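Local coordinates for Gp15 protein (Listeria phage PSA, PDB 6R5W), which probably recognises the Listeria cell surface as the phage's homotrimeric receptor-binding protein, these residues lying in the globular part that follows its helical shaft, at residues A[86-91]-A[112-117]; A[122-127]-A[164-169]; A[61-66]-A[77-82]. All coordinates share one frame; numbering follows the deposited sequence.

Contact 1 of 3, residues A[86-91]-A[112-117]; sequences NRFLVI and TFLAPD. With CD (cadmium ion), chain G.
R87 and D117 meet in a salt bridge beside a cadmium ion. NH1 of R87 reaches OD2 of D117 at 2.8 Å with a nearly straight N-H...O line (177°); the oxygen lies in the guanidinium plane but takes the hydrogen on its anti side, 31° out of the carboxylate plane. The other side of the carboxylate is given to the metal: D117 OD1 at 2.5 Å and OD2 at 2.4 Å grip the cadmium ion as a bidentate pair, and four waters complete six ligands. OD2 is thus shared between metal and arginine, which probably favours the charged carboxylate. R87 spans the gap because its chain is stretched from CG to NE. Its NH1 also bonds T168 O, which helps to hold the guanidinium in place, while one water on the metal holds NH2 weakly.

Farther along, the contact turns apolar. CD2 of L114 touches two side chains of the strand, 3.8 Å from V90 CG2 and 3.9 Å from F88 CD2. F113 turns its ring edge to F88, F113 CD2 to F88 CE2 4.0 Å, the two side chains crossing at about a right angle. One face of the F113 ring rests on CG of its own neighbour L114. Y81 meets both phenylalanines edge-to-face.

Residues 112-117 belong to the loop between strands 105-109 and 122-127, and residues 113-117 run nearly perpendicular to residues 87-90. Strand 87-97 lies inside its antiparallel sheet, between 72-84 and 159-167, with L89 turned from the loop toward I91 of the second subunit.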
ATOM      1  N   ASN A  86       4.396   0.593 -10.637  1.00 30.22           N
ATOM      2  CA  ASN A  86       5.665   0.655 -11.336  1.00 31.47           C
ATOM      3  C   ASN A  86       6.440   1.931 -11.054  1.00 34.32           C
ATOM      4  O   ASN A  86       7.230   2.400 -11.891  1.00 30.94           O
ATOM      5  CB  ASN A  86       5.382   0.403 -12.820  1.00 37.71           C
ATOM      6  CG  ASN A  86       5.063  -1.059 -13.065  1.00 38.10           C
ATOM      7  OD1 ASN A  86       5.885  -1.964 -12.736  1.00 39.27           O
ATOM      8  ND2 ASN A  86       3.844  -1.314 -13.477  1.00 42.20           N
ATOM      9  N   ARG A  87       6.253   2.502  -9.863  1.00 28.08           N
ATOM     10  CA  ARG A  87       7.044   3.630  -9.437  1.00 27.27           C
ATOM     11  C   ARG A  87       7.602   3.333  -8.070  1.00 30.22           C
ATOM     12  O   ARG A  87       7.244   2.339  -7.451  1.00 28.77           O
ATOM     13  CB  ARG A  87       6.207   4.930  -9.367  1.00 26.86           C
ATOM     14  CG  ARG A  87       5.525   5.383 -10.724  1.00 27.88           C
ATOM     15  CD  ARG A  87       4.551   6.501 -10.400  1.00 25.90           C
ATOM     16  NE  ARG A  87       3.771   7.053 -11.507  1.00 30.05           N
ATOM     17  CZ  ARG A  87       4.083   8.157 -12.165  1.00 34.92           C
ATOM     18  NH1 ARG A  87       5.201   8.841 -11.909  1.00 32.01           N
ATOM     19  NH2 ARG A  87       3.238   8.587 -13.112  1.00 32.71           N
ATOM     20  N   PHE A  88       8.434   4.240  -7.588  1.00 27.16           N
ATOM     21  CA  PHE A  88       8.885   4.224  -6.202  1.00 25.38           C
ATOM     22  C   PHE A  88       8.538   5.564  -5.549  1.00 28.40           C
ATOM     23  O   PHE A  88       8.746   6.629  -6.148  1.00 27.46           O
ATOM     24  CB  PHE A  88      10.369   4.017  -6.038  1.00 26.79           C
ATOM     25  CG  PHE A  88      10.873   2.761  -6.648  1.00 29.23           C
ATOM     26  CD1 PHE A  88      10.668   1.540  -6.009  1.00 30.98           C
ATOM     27  CD2 PHE A  88      11.575   2.788  -7.846  1.00 27.96           C
ATOM     28  CE1 PHE A  88      11.144   0.364  -6.575  1.00 35.94           C
ATOM     29  CE2 PHE A  88      12.063   1.614  -8.393  1.00 35.13           C
ATOM     30  CZ  PHE A  88      11.819   0.414  -7.767  1.00 34.16           C
ATOM     31  N   LEU A  89       8.157   5.504  -4.253  1.00 23.56           N
ATOM     32  CA  LEU A  89       8.159   6.661  -3.392  1.00 26.21           C
ATOM     33  C   LEU A  89       9.506   6.696  -2.690  1.00 27.99           C
ATOM     34  O   LEU A  89       9.886   5.716  -2.051  1.00 29.18           O
ATOM     35  CB  LEU A  89       7.036   6.568  -2.395  1.00 24.48           C
ATOM     36  CG  LEU A  89       6.980   7.746  -1.443  1.00 27.53           C
ATOM     37  CD1 LEU A  89       6.556   9.059  -2.149  1.00 28.71           C
ATOM     38  CD2 LEU A  89       5.936   7.379  -0.346  1.00 32.36           C
ATOM     39  N   VAL A  90      10.205   7.815  -2.800  1.00 26.40           N
ATOM     40  CA  VAL A  90      11.573   7.960  -2.310  1.00 24.65           C
ATOM     41  C   VAL A  90      11.548   8.961  -1.162  1.00 25.59           C
ATOM     42  O   VAL A  90      10.971  10.052  -1.289  1.00 27.61           O
ATOM     43  CB  VAL A  90      12.544   8.410  -3.415  1.00 26.90           C
ATOM     44  CG1 VAL A  90      13.961   8.624  -2.812  1.00 28.40           C
ATOM     45  CG2 VAL A  90      12.542   7.418  -4.601  1.00 29.37           C
ATOM     46  N   ILE A  91      12.174   8.596  -0.043  1.00 26.07           N
ATOM     47  CA  ILE A  91      12.212   9.443   1.143  1.00 26.04           C
ATOM     48  C   ILE A  91      13.671   9.596   1.566  1.00 28.49           C
ATOM     49  O   ILE A  91      14.301   8.635   2.047  1.00 28.75           O
ATOM     50  CB  ILE A  91      11.340   8.876   2.284  1.00 29.02           C
ATOM     51  CG1 ILE A  91       9.883   8.744   1.809  1.00 31.50           C
ATOM     52  CG2 ILE A  91      11.525   9.717   3.545  1.00 28.48           C
ATOM     53  CD1 ILE A  91       8.983   8.012   2.747  1.00 36.42           C
ATOM     54  N   THR A 112      20.378   6.322 -10.649  1.00 35.16           N
ATOM     55  CA  THR A 112      19.535   6.609 -11.809  1.00 37.95           C
ATOM     56  C   THR A 112      18.131   5.967 -11.731  1.00 34.16           C
ATOM     57  O   THR A 112      17.151   6.533 -12.230  1.00 33.77           O
ATOM     58  CB  THR A 112      20.256   6.176 -13.113  1.00 44.63           C
ATOM     59  OG1 THR A 112      20.509   4.770 -13.121  1.00 54.49           O
ATOM     60  CG2 THR A 112      21.566   6.903 -13.226  1.00 41.72           C
ATOM     61  N   PHE A 113      18.002   4.753 -11.159  1.00 33.21           N
ATOM     62  CA  PHE A 113      16.665   4.190 -11.067  1.00 36.30           C
ATOM     63  C   PHE A 113      15.755   4.949 -10.058  1.00 30.32           C
ATOM     64  O   PHE A 113      14.531   4.667 -10.002  1.00 32.48           O
ATOM     65  CB  PHE A 113      16.678   2.695 -10.701  1.00 34.70           C
ATOM     66  CG  PHE A 113      17.031   2.392  -9.242  1.00 34.56           C
ATOM     67  CD1 PHE A 113      18.326   2.358  -8.812  1.00 38.03           C
ATOM     68  CD2 PHE A 113      16.035   2.125  -8.322  1.00 33.96           C
ATOM     69  CE1 PHE A 113      18.646   2.061  -7.508  1.00 43.24           C
ATOM     70  CE2 PHE A 113      16.352   1.855  -7.008  1.00 36.02           C
ATOM     71  CZ  PHE A 113      17.660   1.828  -6.611  1.00 37.27           C
ATOM     72  N   LEU A 114      16.303   5.888  -9.283  1.00 33.50           N
ATOM     73  CA  LEU A 114      15.483   6.737  -8.417  1.00 27.87           C
ATOM     74  C   LEU A 114      15.355   8.142  -8.995  1.00 32.14           C
ATOM     75  O   LEU A 114      15.087   9.082  -8.272  1.00 30.11           O
ATOM     76  CB  LEU A 114      16.061   6.769  -7.009  1.00 28.82           C
ATOM     77  CG  LEU A 114      16.041   5.397  -6.327  1.00 29.40           C
ATOM     78  CD1 LEU A 114      16.551   5.583  -4.901  1.00 35.62           C
ATOM     79  CD2 LEU A 114      14.642   4.764  -6.335  1.00 31.11           C
ATOM     80  N   ALA A 115      15.577   8.319 -10.306  1.00 30.45           N
ATOM     81  CA  ALA A 115      15.363   9.646 -10.889  1.00 28.07           C
ATOM     82  C   ALA A 115      13.900  10.069 -10.726  1.00 25.33           C
ATOM     83  O   ALA A 115      12.991   9.247 -10.861  1.00 27.45           O
ATOM     84  CB  ALA A 115      15.730   9.629 -12.382  1.00 35.58           C
ATOM     85  N   PRO A 116      13.626  11.348 -10.456  1.00 29.09           N
ATOM     86  CA  PRO A 116      12.236  11.777 -10.236  1.00 30.63           C
ATOM     87  C   PRO A 116      11.405  11.852 -11.513  1.00 32.01           C
ATOM     88  O   PRO A 116      11.939  12.128 -12.593  1.00 30.22           O
ATOM     89  CB  PRO A 116      12.390  13.179  -9.619  1.00 30.74           C
ATOM     90  CG  PRO A 116      13.693  13.657 -10.142  1.00 32.43           C
ATOM     91  CD  PRO A 116      14.597  12.420 -10.238  1.00 28.01           C
ATOM     92  N   ASP A 117      10.095  11.692 -11.369  1.00 28.12           N
ATOM     93  CA  ASP A 117       9.148  12.060 -12.418  1.00 28.38           C
ATOM     94  C   ASP A 117       9.032  13.578 -12.398  1.00 30.75           C
ATOM     95  O   ASP A 117       8.408  14.142 -11.507  1.00 32.93           O
ATOM     96  CB  ASP A 117       7.797  11.396 -12.229  1.00 27.76           C
ATOM     97  CG  ASP A 117       6.912  11.495 -13.471  1.00 28.64           C
ATOM     98  OD1 ASP A 117       7.450  11.995 -14.438  1.00 31.27           O
ATOM     99  OD2 ASP A 117       5.740  11.125 -13.433  1.00 25.60           O
TER
HETATM  100 CD    CD G 404       5.480  11.270 -15.776  1.00 36.12          CD
HETATM  101  O   HOH W   1       3.066  10.479 -15.892  1.00 33.07           O
HETATM  102  O   HOH W   2       6.333   8.746 -15.787  1.00 26.38           O
HETATM  103  O   HOH W   3       6.336  11.749 -18.002  1.00 30.44           O
HETATM  104  O   HOH W   4       4.470  13.596 -15.436  1.00 30.46           O

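Contact 2 of 3, residues A[122-127]-A[164-169]; sequences KLYSAA and IIYLTK
Strand 122-127, which carries Y124, runs antiparallel to strand 165-167, which follows I164; their axes are at 158° and 9.8 Å apart at closest approach, too distant for backbone pairing within this contact. The CA atoms of Y124 and I164 come nearest, at 6.7 Å, and the strands separate toward K122 and Y166.

Y124 bridges the gap. Its hydroxyl donates to the backbone carbonyl of I165, OH to O 2.8 Å, arriving from above the carbonyl plane (53° out of it) while the oxygen lies near the plane of the ring. I164 sits over a face of this ring: CG2 stands 4.3 Å from the centroid, 15° off the normal, a CH-pi contact offset toward the rim. The CG2 branch of I164 points anti to its backbone N, which leaves CG1 beside that N and the methyl over the tyrosine. Successive residues thus meet the ring face and the hydroxyl, which probably limits both tilt and reach of the ring. Beyond the bond, Y124 OH also lies 3.4 Å from Y166 CB.

The other approach to Y166 is from K122, whose CE comes within 4.0 Å of the same CB. The lysine chain bends at its last two torsions, and NZ leaves the contact for a salt bridge with D162 of the second subunit. The Y166 ring turns away too, its hydroxyl bonding L114 O.

Strand 122-127 is an outer strand of one four-stranded antiparallel sheet and 159-167 an outer strand of the other. Two sheet edges that meet by backbone bonding at A127-G160 and then part, with a buried tyrosine filling the gap, are consistent with a sandwich- or barrel-like beta domain closed on this side.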
ATOM      1  N   LYS A 122      12.797  20.084  -9.102  1.00 28.36           N
ATOM      2  CA  LYS A 122      11.793  20.192  -8.054  1.00 29.26           C
ATOM      3  C   LYS A 122      12.400  20.966  -6.876  1.00 26.42           C
ATOM      4  O   LYS A 122      13.579  20.767  -6.514  1.00 28.37           O
ATOM      5  CB  LYS A 122      11.359  18.789  -7.634  1.00 25.49           C
ATOM      6  CG  LYS A 122      10.638  17.994  -8.773  1.00 27.12           C
ATOM      7  CD  LYS A 122      10.440  16.494  -8.434  1.00 30.16           C
ATOM      8  CE  LYS A 122       9.468  16.369  -7.296  1.00 28.85           C
ATOM      9  NZ  LYS A 122       8.173  16.756  -7.674  1.00 29.12           N
ATOM     10  N   LEU A 123      11.582  21.811  -6.254  1.00 26.20           N
ATOM     11  CA  LEU A 123      12.054  22.775  -5.261  1.00 25.64           C
ATOM     12  C   LEU A 123      11.559  22.400  -3.867  1.00 28.76           C
ATOM     13  O   LEU A 123      10.354  22.289  -3.653  1.00 26.74           O
ATOM     14  CB  LEU A 123      11.547  24.195  -5.541  1.00 27.49           C
ATOM     15  CG  LEU A 123      12.325  25.030  -6.554  1.00 36.39           C
ATOM     16  CD1 LEU A 123      12.786  24.315  -7.764  1.00 32.95           C
ATOM     17  CD2 LEU A 123      11.478  26.327  -6.884  1.00 33.33           C
ATOM     18  N   TYR A 124      12.472  22.331  -2.917  1.00 25.76           N
ATOM     19  CA  TYR A 124      12.149  21.963  -1.541  1.00 27.69           C
ATOM     20  C   TYR A 124      12.677  22.969  -0.542  1.00 28.04           C
ATOM     21  O   TYR A 124      13.837  23.406  -0.648  1.00 27.85           O
ATOM     22  CB  TYR A 124      12.775  20.601  -1.218  1.00 24.90           C
ATOM     23  CG  TYR A 124      12.173  19.450  -1.980  1.00 27.24           C
ATOM     24  CD1 TYR A 124      12.648  19.087  -3.236  1.00 25.54           C
ATOM     25  CD2 TYR A 124      11.061  18.750  -1.452  1.00 28.38           C
ATOM     26  CE1 TYR A 124      12.093  18.017  -3.920  1.00 25.65           C
ATOM     27  CE2 TYR A 124      10.490  17.696  -2.154  1.00 25.33           C
ATOM     28  CZ  TYR A 124      11.002  17.337  -3.370  1.00 27.73           C
ATOM     29  OH  TYR A 124      10.453  16.297  -4.099  1.00 27.34           O
ATOM     30  N   SER A 125      11.844  23.269   0.451  1.00 27.53           N
ATOM     31  CA  SER A 125      12.260  24.028   1.642  1.00 28.01           C
ATOM     32  C   SER A 125      12.860  23.058   2.662  1.00 30.81           C
ATOM     33  O   SER A 125      12.263  22.026   2.964  1.00 31.40           O
ATOM     34  CB  SER A 125      11.061  24.732   2.254  1.00 30.38           C
ATOM     35  OG  SER A 125      11.485  25.357   3.483  1.00 39.15           O
ATOM     36  N   ALA A 126      14.051  23.358   3.172  1.00 29.11           N
ATOM     37  CA  ALA A 126      14.737  22.453   4.105  1.00 26.25           C
ATOM     38  C   ALA A 126      15.179  23.260   5.333  1.00 27.70           C
ATOM     39  O   ALA A 126      15.511  24.480   5.267  1.00 28.77           O
ATOM     40  CB  ALA A 126      15.939  21.800   3.489  1.00 27.84           C
ATOM     41  N   ALA A 127      15.195  22.599   6.480  1.00 26.42           N
ATOM     42  CA  ALA A 127      15.768  23.236   7.648  1.00 26.95           C
ATOM     43  C   ALA A 127      17.290  23.147   7.636  1.00 28.25           C
ATOM     44  O   ALA A 127      17.877  22.171   7.181  1.00 29.26           O
ATOM     45  CB  ALA A 127      15.235  22.592   8.957  1.00 29.00           C
ATOM     46  N   ILE A 164      13.038  15.797   1.707  1.00 29.20           N
ATOM     47  CA  ILE A 164      13.020  15.536   0.275  1.00 29.51           C
ATOM     48  C   ILE A 164      12.309  14.197   0.051  1.00 27.96           C
ATOM     49  O   ILE A 164      12.873  13.120   0.303  1.00 29.06           O
ATOM     50  CB  ILE A 164      14.448  15.527  -0.286  1.00 30.40           C
ATOM     51  CG1 ILE A 164      15.122  16.885  -0.037  1.00 31.84           C
ATOM     52  CG2 ILE A 164      14.353  15.236  -1.816  1.00 28.19           C
ATOM     53  CD1 ILE A 164      16.541  16.838  -0.357  1.00 33.22           C
ATOM     54  N   ILE A 165      11.083  14.275  -0.485  1.00 27.45           N
ATOM     55  CA  ILE A 165      10.221  13.122  -0.745  1.00 26.25           C
ATOM     56  C   ILE A 165       9.632  13.289  -2.125  1.00 25.30           C
ATOM     57  O   ILE A 165       9.166  14.387  -2.452  1.00 27.31           O
ATOM     58  CB  ILE A 165       9.088  13.007   0.285  1.00 30.16           C
ATOM     59  CG1 ILE A 165       9.719  12.836   1.652  1.00 30.33           C
ATOM     60  CG2 ILE A 165       8.106  11.900  -0.123  1.00 27.69           C
ATOM     61  CD1 ILE A 165       8.672  12.900   2.787  1.00 36.42           C
ATOM     62  N   TYR A 166       9.667  12.222  -2.942  1.00 25.76           N
ATOM     63  CA  TYR A 166       9.184  12.352  -4.327  1.00 26.95           C
ATOM     64  C   TYR A 166       8.912  10.965  -4.918  1.00 27.10           C
ATOM     65  O   TYR A 166       9.370   9.945  -4.404  1.00 26.71           O
ATOM     66  CB  TYR A 166      10.212  13.098  -5.189  1.00 24.35           C
ATOM     67  CG  TYR A 166      11.489  12.343  -5.373  1.00 25.62           C
ATOM     68  CD1 TYR A 166      12.541  12.436  -4.433  1.00 24.29           C
ATOM     69  CD2 TYR A 166      11.675  11.507  -6.478  1.00 28.92           C
ATOM     70  CE1 TYR A 166      13.664  11.763  -4.588  1.00 25.11           C
ATOM     71  CE2 TYR A 166      12.830  10.806  -6.647  1.00 27.22           C
ATOM     72  CZ  TYR A 166      13.864  10.931  -5.690  1.00 27.76           C
ATOM     73  OH  TYR A 166      15.026  10.216  -5.792  1.00 31.82           O
ATOM     74  N   LEU A 167       8.198  10.955  -6.035  1.00 27.43           N
ATOM     75  CA  LEU A 167       7.935   9.771  -6.841  1.00 24.87           C
ATOM     76  C   LEU A 167       8.803   9.703  -8.105  1.00 29.62           C
ATOM     77  O   LEU A 167       9.035  10.702  -8.768  1.00 26.24           O
ATOM     78  CB  LEU A 167       6.463   9.771  -7.274  1.00 25.73           C
ATOM     79  CG  LEU A 167       5.449   9.529  -6.163  1.00 29.59           C
ATOM     80  CD1 LEU A 167       4.085  10.005  -6.548  1.00 33.33           C
ATOM     81  CD2 LEU A 167       5.436   8.036  -5.797  1.00 27.10           C
ATOM     82  N   THR A 168       9.212   8.507  -8.465  1.00 28.27           N
ATOM     83  CA  THR A 168       9.907   8.207  -9.714  1.00 29.14           C
ATOM     84  C   THR A 168       8.927   8.008 -10.890  1.00 28.36           C
ATOM     85  O   THR A 168       7.701   8.092 -10.771  1.00 28.65           O
ATOM     86  CB  THR A 168      10.779   6.970  -9.515  1.00 26.90           C
ATOM     87  OG1 THR A 168       9.879   5.891  -9.316  1.00 27.04           O
ATOM     88  CG2 THR A 168      11.768   7.155  -8.359  1.00 28.17           C
ATOM     89  N   LYS A 169       9.508   7.817 -12.087  1.00 29.14           N
ATOM     90  CA  LYS A 169       8.706   7.585 -13.299  1.00 29.77           C
ATOM     91  C   LYS A 169       8.126   6.165 -13.371  1.00 31.43           C
ATOM     92  O   LYS A 169       8.549   5.238 -12.674  1.00 31.76           O
ATOM     93  CB  LYS A 169       9.563   7.865 -14.542  1.00 30.95           C
ATOM     94  CG  LYS A 169       9.942   9.317 -14.671  1.00 34.47           C
ATOM     95  CD  LYS A 169      10.832   9.530 -15.966  1.00 37.90           C
ATOM     96  CE  LYS A 169      10.291  10.568 -16.875  1.00 48.18           C
ATOM     97  NZ  LYS A 169      10.291  11.918 -16.264  1.00 54.52           N
TER

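Contact 3 of 3, residues A[61-66]-A[77-82]; sequences QSVTLT and LIARYI
Backbone bonds pair Q61 with Y81 and V63 with A79. In the first couple Q61 N gives to Y81 O at 2.9 Å and Y81 N to Q61 O at 2.8 Å; in the second, V63 N to A79 O and A79 N to V63 O both measure 2.9 Å. L65 N gives a short, straight bond to L77 O (2.7 Å, 176°); between L65 O and L77 N a water steps in, donating to the first and accepting from the second. S62-R80 and T64-I78 are the alternating non-hydrogen-bonded pairs, where CA-H groups lean on the carbonyls: R80 CA lies 3.2 Å from Q61 O. A second water links S62 O with the hydroxyl of Y81.

On the sheet face carrying Q61, V63, L65, L77, A79 and Y81, the tyrosine ring dominates. CB of Q61 presses on one face of it, 3.4 Å from the centroid and 19° off the normal, a close CH-pi contact. CG of Y81 sits between its backbone N and carbonyl carbon (chi1 58°), a torsion that lays the ring back across the neighbouring strand. V63 meets the ring at its edge through CG1, 4.0 Å from Y81 CE1, while its CG2 branch touches A79 CB. L65 and L77 close this row through their CB atoms at 3.7 Å.

The other face is lighter: I78 CG2 lies alongside S62 CB and over the centre of the guanidinium of R80, two residues on along the same strand, which also packs on D117 of the third subunit.

Strands 61-65 and 72-84 form a beta hairpin at one margin of a four-stranded antiparallel sheet, the first strand following the long helix 36-57 after a short link.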
ATOM      1  N   GLN A  61      12.954  -0.445   1.013  1.00 31.51           N
ATOM      2  CA  GLN A  61      14.310  -0.628   0.509  1.00 37.62           C
ATOM      3  C   GLN A  61      15.166   0.595   0.849  1.00 34.55           C
ATOM      4  O   GLN A  61      14.647   1.666   1.125  1.00 31.95           O
ATOM      5  CB  GLN A  61      14.275  -0.801  -1.022  1.00 39.55           C
ATOM      6  CG  GLN A  61      13.111  -1.585  -1.674  1.00 52.82           C
ATOM      7  CD  GLN A  61      13.343  -3.063  -1.634  1.00 57.52           C
ATOM      8  OE1 GLN A  61      12.572  -3.807  -1.004  1.00 59.19           O
ATOM      9  NE2 GLN A  61      14.385  -3.510  -2.337  1.00 55.04           N
ATOM     10  N   SER A  62      16.503   0.449   0.865  1.00 30.99           N
ATOM     11  CA  SER A  62      17.361   1.581   1.161  1.00 34.25           C
ATOM     12  C   SER A  62      18.632   1.562   0.317  1.00 34.16           C
ATOM     13  O   SER A  62      19.096   0.487  -0.079  1.00 37.31           O
ATOM     14  CB  SER A  62      17.748   1.645   2.663  1.00 44.13           C
ATOM     15  OG  SER A  62      18.723   0.692   2.912  1.00 50.42           O
ATOM     16  N   VAL A  63      19.173   2.748   0.052  1.00 35.42           N
ATOM     17  CA  VAL A  63      20.511   2.911  -0.524  1.00 38.40           C
ATOM     18  C   VAL A  63      21.226   4.021   0.209  1.00 37.02           C
ATOM     19  O   VAL A  63      20.610   5.010   0.611  1.00 37.11           O
ATOM     20  CB  VAL A  63      20.531   3.250  -2.056  1.00 41.14           C
ATOM     21  CG1 VAL A  63      19.982   2.172  -2.825  1.00 40.63           C
ATOM     22  CG2 VAL A  63      19.804   4.605  -2.321  1.00 39.96           C
ATOM     23  N   THR A  64      22.554   3.876   0.404  1.00 36.77           N
ATOM     24  CA  THR A  64      23.350   4.921   1.009  1.00 32.83           C
ATOM     25  C   THR A  64      23.912   5.876  -0.044  1.00 34.52           C
ATOM     26  O   THR A  64      24.315   5.431  -1.112  1.00 43.05           O
ATOM     27  CB  THR A  64      24.539   4.326   1.786  1.00 39.02           C
ATOM     28  OG1 THR A  64      24.070   3.611   2.907  1.00 44.51           O
ATOM     29  CG2 THR A  64      25.454   5.417   2.251  1.00 44.40           C
ATOM     30  N   LEU A  65      23.881   7.170   0.239  1.00 36.02           N
ATOM     31  CA  LEU A  65      24.372   8.188  -0.673  1.00 40.72           C
ATOM     32  C   LEU A  65      25.720   8.714  -0.187  1.00 40.66           C
ATOM     33  O   LEU A  65      25.873   9.077   0.999  1.00 46.98           O
ATOM     34  CB  LEU A  65      23.396   9.379  -0.759  1.00 38.92           C
ATOM     35  CG  LEU A  65      21.939   9.045  -1.044  1.00 33.42           C
ATOM     36  CD1 LEU A  65      21.180  10.392  -1.126  1.00 40.78           C
ATOM     37  CD2 LEU A  65      21.741   8.236  -2.275  1.00 38.71           C
ATOM     38  N   THR A  66      26.623   8.902  -1.106  1.00 41.15           N
ATOM     39  CA  THR A  66      27.965   9.417  -0.841  1.00 39.63           C
ATOM     40  C   THR A  66      28.021  10.937  -1.044  1.00 41.93           C
ATOM     41  O   THR A  66      27.644  11.428  -2.116  1.00 45.94           O
ATOM     42  CB  THR A  66      28.960   8.755  -1.782  1.00 48.72           C
ATOM     43  OG1 THR A  66      28.925   7.338  -1.590  1.00 54.13           O
ATOM     44  CG2 THR A  66      30.352   9.302  -1.509  1.00 55.22           C
ATOM     45  N   LEU A  77      23.811   9.552   4.831  1.00 36.97           N
ATOM     46  CA  LEU A  77      22.837   9.957   3.808  1.00 36.07           C
ATOM     47  C   LEU A  77      22.194   8.696   3.286  1.00 37.23           C
ATOM     48  O   LEU A  77      22.869   7.862   2.696  1.00 34.73           O
ATOM     49  CB  LEU A  77      23.519  10.746   2.691  1.00 36.45           C
ATOM     50  CG  LEU A  77      24.334  11.891   3.258  1.00 32.98           C
ATOM     51  CD1 LEU A  77      24.968  12.728   2.050  1.00 43.40           C
ATOM     52  CD2 LEU A  77      23.609  12.854   4.104  1.00 36.25           C
ATOM     53  N   ILE A  78      20.897   8.519   3.574  1.00 32.78           N
ATOM     54  CA  ILE A  78      20.188   7.305   3.200  1.00 31.41           C
ATOM     55  C   ILE A  78      18.914   7.672   2.463  1.00 33.18           C
ATOM     56  O   ILE A  78      18.147   8.521   2.914  1.00 36.81           O
ATOM     57  CB  ILE A  78      19.897   6.422   4.441  1.00 37.08           C
ATOM     58  CG1 ILE A  78      21.248   6.050   5.086  1.00 42.62           C
ATOM     59  CG2 ILE A  78      19.118   5.187   4.027  1.00 37.31           C
ATOM     60  CD1 ILE A  78      21.143   5.416   6.453  1.00 46.80           C
ATOM     61  N   ALA A  79      18.708   7.057   1.342  1.00 29.38           N
ATOM     62  CA  ALA A  79      17.434   7.133   0.632  1.00 33.00           C
ATOM     63  C   ALA A  79      16.660   5.843   0.830  1.00 32.58           C
ATOM     64  O   ALA A  79      17.102   4.760   0.426  1.00 33.84           O
ATOM     65  CB  ALA A  79      17.662   7.404  -0.861  1.00 32.94           C
ATOM     66  N   ARG A  80      15.470   5.959   1.405  1.00 27.58           N
ATOM     67  CA  ARG A  80      14.598   4.809   1.586  1.00 26.79           C
ATOM     68  C   ARG A  80      13.478   4.899   0.581  1.00 29.25           C
ATOM     69  O   ARG A  80      13.032   6.004   0.241  1.00 33.49           O
ATOM     70  CB  ARG A  80      14.028   4.778   2.990  1.00 27.25           C
ATOM     71  CG  ARG A  80      15.140   4.646   4.023  1.00 29.49           C
ATOM     72  CD  ARG A  80      14.636   4.561   5.466  1.00 31.11           C
ATOM     73  NE  ARG A  80      15.807   4.419   6.407  1.00 30.60           N
ATOM     74  CZ  ARG A  80      16.426   5.431   6.997  1.00 32.26           C
ATOM     75  NH1 ARG A  80      16.075   6.716   6.789  1.00 32.54           N
ATOM     76  NH2 ARG A  80      17.416   5.210   7.834  1.00 35.83           N
ATOM     77  N   TYR A  81      13.065   3.764   0.059  1.00 28.39           N
ATOM     78  CA  TYR A  81      12.067   3.819  -1.014  1.00 27.18           C
ATOM     79  C   TYR A  81      11.137   2.616  -1.005  1.00 31.52           C
ATOM     80  O   TYR A  81      11.491   1.519  -0.545  1.00 29.89           O
ATOM     81  CB  TYR A  81      12.730   3.967  -2.374  1.00 30.89           C
ATOM     82  CG  TYR A  81      13.709   2.873  -2.762  1.00 30.74           C
ATOM     83  CD1 TYR A  81      15.068   2.908  -2.325  1.00 31.13           C
ATOM     84  CD2 TYR A  81      13.311   1.839  -3.582  1.00 33.42           C
ATOM     85  CE1 TYR A  81      15.961   1.907  -2.714  1.00 32.21           C
ATOM     86  CE2 TYR A  81      14.224   0.840  -4.008  1.00 34.73           C
ATOM     87  CZ  TYR A  81      15.517   0.874  -3.546  1.00 33.66           C
ATOM     88  OH  TYR A  81      16.378  -0.138  -3.924  1.00 38.38           O
ATOM     89  N   ILE A  82       9.940   2.854  -1.503  1.00 29.05           N
ATOM     90  CA  ILE A  82       8.859   1.884  -1.457  1.00 32.09           C
ATOM     91  C   ILE A  82       8.253   1.742  -2.843  1.00 32.80           C
ATOM     92  O   ILE A  82       7.900   2.748  -3.461  1.00 28.86           O
ATOM     93  CB  ILE A  82       7.768   2.326  -0.480  1.00 33.09           C
ATOM     94  CG1 ILE A  82       8.330   2.596   0.906  1.00 34.56           C
ATOM     95  CG2 ILE A  82       6.654   1.238  -0.362  1.00 33.48           C
ATOM     96  CD1 ILE A  82       7.273   3.329   1.911  1.00 38.12           C
TER
HETATM   97  O   HOH W   5      18.633  -0.774  -2.637  1.00 46.53           O
HETATM   98  O   HOH W   6      26.498   8.972   3.641  1.00 42.04           O

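Strand 87-97 joins all three contacts. Contact 3 lies on one side of it, where I91 N bonds R80 O at 2.7 Å, and contact 2 on the other, where F88 N meets T168 OG1 at 2.8 Å. The loop of contact 1 reaches contact 2 as well, through L114 O and Y166 OH at 2.7 Å. Contact 1 is about 11 Å, centre to centre, from each of the others; contacts 2 and 3 have centres about 14 Å and nearest atoms about 6 Å apart. The cadmium ion sits at the D117 end of contact 1, about 10 Å from the K122 side chain, while the R80 side chain lies about 4 Å from a different bound cadmium ion.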